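Local atomic coordinates of extracellular solute-binding protein family 1 (PDB entry 4OVJ), a protein that probably binds a solute outside the cell membrane and delivers it to an ABC transporter for uptake, as family 1 solute-binding proteins do. Residues A[240-244]-A[257-263]. Sequence-based numbering, arbitrary orientation.
Sequences KQTAD and ELTWVNY. With SO4 (sulfate ion), chain B.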
loop_
_atom_site.group_PDB
_atom_site.type_symbol
_atom_site.label_atom_id
_atom_site.label_comp_id
_atom_site.label_asym_id
_atom_site.label_seq_id
_atom_site.Cartn_x
_atom_site.Cartn_y
_atom_site.Cartn_z
ATOM N N LYS A 240 2.375 -13.867 -14.017
ATOM C CA LYS A 240 1.001 -13.343 -13.952
ATOM C C LYS A 240 0.797 -12.380 -12.784
ATOM O O LYS A 240 0.203 -11.335 -12.942
ATOM C CB LYS A 240 0.008 -14.500 -13.865
ATOM C CG LYS A 240 0.027 -15.401 -15.086
ATOM C CD LYS A 240 -0.943 -16.563 -14.925
ATOM C CE LYS A 240 -0.711 -17.680 -15.946
ATOM N NZ LYS A 240 -1.376 -18.908 -15.451
ATOM N N GLN A 241 1.280 -12.753 -11.608
ATOM C CA GLN A 241 1.159 -11.929 -10.405
ATOM C C GLN A 241 2.244 -12.358 -9.443
ATOM O O GLN A 241 2.687 -13.501 -9.469
ATOM C CB GLN A 241 -0.224 -12.127 -9.760
ATOM C CG GLN A 241 -0.515 -11.249 -8.538
ATOM C CD GLN A 241 -0.855 -9.816 -8.908
ATOM O OE1 GLN A 241 -0.120 -8.879 -8.574
ATOM N NE2 GLN A 241 -1.974 -9.637 -9.611
ATOM N N THR A 242 2.664 -11.453 -8.571
ATOM C CA THR A 242 3.508 -11.840 -7.458
ATOM C C THR A 242 2.868 -12.993 -6.691
ATOM O O THR A 242 1.658 -12.980 -6.421
ATOM C CB THR A 242 3.726 -10.644 -6.514
ATOM O OG1 THR A 242 4.468 -9.654 -7.215
ATOM C CG2 THR A 242 4.474 -11.046 -5.264
ATOM N N ALA A 243 3.688 -13.982 -6.352
ATOM C CA ALA A 243 3.293 -15.120 -5.532
ATOM C C ALA A 243 2.454 -16.163 -6.282
ATOM O O ALA A 243 2.116 -17.193 -5.712
ATOM C CB ALA A 243 2.593 -14.658 -4.258
ATOM N N ASP A 244 2.172 -15.910 -7.565
ATOM C CA ASP A 244 1.552 -16.891 -8.469
ATOM C C ASP A 244 2.565 -17.999 -8.725
ATOM O O ASP A 244 3.766 -17.767 -8.612
ATOM C CB ASP A 244 1.225 -16.195 -9.810
ATOM C CG ASP A 244 0.348 -17.024 -10.727
ATOM O OD1 ASP A 244 -0.879 -17.060 -10.477
ATOM O OD2 ASP A 244 0.880 -17.630 -11.706
ATOM N N GLU A 257 12.471 -10.619 -4.237
ATOM C CA GLU A 257 11.499 -9.846 -4.971
ATOM C C GLU A 257 11.192 -8.561 -4.196
ATOM O O GLU A 257 11.000 -8.599 -2.976
ATOM C CB GLU A 257 10.257 -10.724 -5.121
ATOM C CG GLU A 257 9.166 -10.155 -5.956
ATOM C CD GLU A 257 8.120 -11.203 -6.316
ATOM O OE1 GLU A 257 8.141 -12.380 -5.816
ATOM O OE2 GLU A 257 7.286 -10.832 -7.134
ATOM N N LEU A 258 11.204 -7.435 -4.907
ATOM C CA LEU A 258 10.796 -6.138 -4.394
ATOM C C LEU A 258 9.315 -6.021 -4.694
ATOM O O LEU A 258 8.924 -5.940 -5.863
ATOM C CB LEU A 258 11.561 -5.018 -5.111
ATOM C CG LEU A 258 11.023 -3.596 -4.906
ATOM C CD1 LEU A 258 11.128 -3.223 -3.446
ATOM C CD2 LEU A 258 11.769 -2.610 -5.794
ATOM N N THR A 259 8.486 -6.069 -3.657
ATOM C CA THR A 259 7.042 -6.047 -3.859
ATOM C C THR A 259 6.361 -5.570 -2.589
ATOM O O THR A 259 7.027 -5.177 -1.627
ATOM C CB THR A 259 6.520 -7.432 -4.253
ATOM O OG1 THR A 259 5.122 -7.347 -4.585
ATOM C CG2 THR A 259 6.734 -8.418 -3.122
ATOM N N TRP A 260 5.035 -5.588 -2.583
ATOM C CA TRP A 260 4.298 -5.189 -1.395
ATOM C C TRP A 260 4.503 -6.185 -0.263
ATOM O O TRP A 260 4.473 -7.408 -0.469
ATOM C CB TRP A 260 2.822 -5.021 -1.713
ATOM C CG TRP A 260 2.644 -3.957 -2.723
ATOM C CD1 TRP A 260 2.599 -4.103 -4.092
ATOM C CD2 TRP A 260 2.569 -2.557 -2.462
ATOM N NE1 TRP A 260 2.482 -2.862 -4.692
ATOM C CE2 TRP A 260 2.451 -1.901 -3.713
ATOM C CE3 TRP A 260 2.576 -1.789 -1.290
ATOM C CZ2 TRP A 260 2.343 -0.513 -3.821
ATOM C CZ3 TRP A 260 2.464 -0.399 -1.402
ATOM C CH2 TRP A 260 2.348 0.221 -2.659
ATOM N N VAL A 261 4.703 -5.658 0.938
ATOM C CA VAL A 261 5.084 -6.492 2.060
ATOM C C VAL A 261 4.030 -7.549 2.405
ATOM O O VAL A 261 4.377 -8.619 2.898
ATOM C CB VAL A 261 5.478 -5.644 3.295
ATOM C CG1 VAL A 261 4.257 -5.019 3.951
ATOM C CG2 VAL A 261 6.259 -6.488 4.283
ATOM N N ASN A 262 2.765 -7.265 2.097
ATOM C CA ASN A 262 1.649 -8.186 2.328
ATOM C C ASN A 262 1.846 -9.545 1.684
ATOM O O ASN A 262 1.311 -10.543 2.164
ATOM C CB ASN A 262 0.317 -7.576 1.838
ATOM C CG ASN A 262 0.138 -7.637 0.320
ATOM O OD1 ASN A 262 0.708 -6.838 -0.420
ATOM N ND2 ASN A 262 -0.704 -8.567 -0.151
ATOM N N TYR A 263 2.613 -9.579 0.597
ATOM C CA TYR A 263 2.865 -10.818 -0.119
ATOM C C TYR A 263 3.719 -11.817 0.650
ATOM O O TYR A 263 3.784 -12.980 0.251
ATOM C CB TYR A 263 3.509 -10.550 -1.488
ATOM C CG TYR A 263 2.533 -10.083 -2.530
ATOM C CD1 TYR A 263 1.540 -10.932 -3.004
ATOM C CD2 TYR A 263 2.612 -8.808 -3.065
ATOM C CE1 TYR A 263 0.642 -10.518 -3.968
ATOM C CE2 TYR A 263 1.708 -8.380 -4.031
ATOM C CZ TYR A 263 0.728 -9.243 -4.473
ATOM O OH TYR A 263 -0.167 -8.856 -5.440
HETATM S S SO4 B . 3.450 -3.448 -8.262
HETATM O O1 SO4 B . 3.256 -3.437 -9.725
HETATM O O2 SO4 B . 2.522 -2.501 -7.593
HETATM O O3 SO4 B . 3.153 -4.800 -7.746
HETATM O O4 SO4 B . 4.857 -3.107 -7.974
HETATM O O HOH W 1 4.574 -6.878 -7.141
#
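T242, at the corner of a type II beta turn from Q241 to D244, lays its methyl on the ring of Y263: CG2 stands 3.6 Å from the ring centroid, 17° off the normal, a CH-pi contact. With CG2 anti to the backbone N (chi1 -66° for OG1), the methyl meets the ring while the hydroxyl turns to the strand. N262 ND2 lies over the opposite face, and A243 CB adds apolar contact 4.1 Å from Y263 CD1. Replacing Y263 by an alanine would remove the ring and is likely to open a gap beneath the T242 methyl and beside A243 CB.

Polar contacts gather at T242 OG1. T242 OG1 lies 3.1 Å from E257 OE2, a possible hydrogen bond, although this proton has another acceptor nearby. One water bridges T242 OG1 (2.8 Å) and T259 OG1 (2.7 Å) and donates to sulfate O3. The sulfate, probably carried over from crystallisation, also accepts a nearly straight hydrogen bond from W260 NE1 at O2 (2.9 Å, 173°), in the indole plane; Y139 OH and S184 OG are hydrogen-bonded to it as well.

The contact sets the loop after helix 233-236 against strand 256-260, which pairs antiparallel with strand 128-144, while A243 also touches helix 263-269.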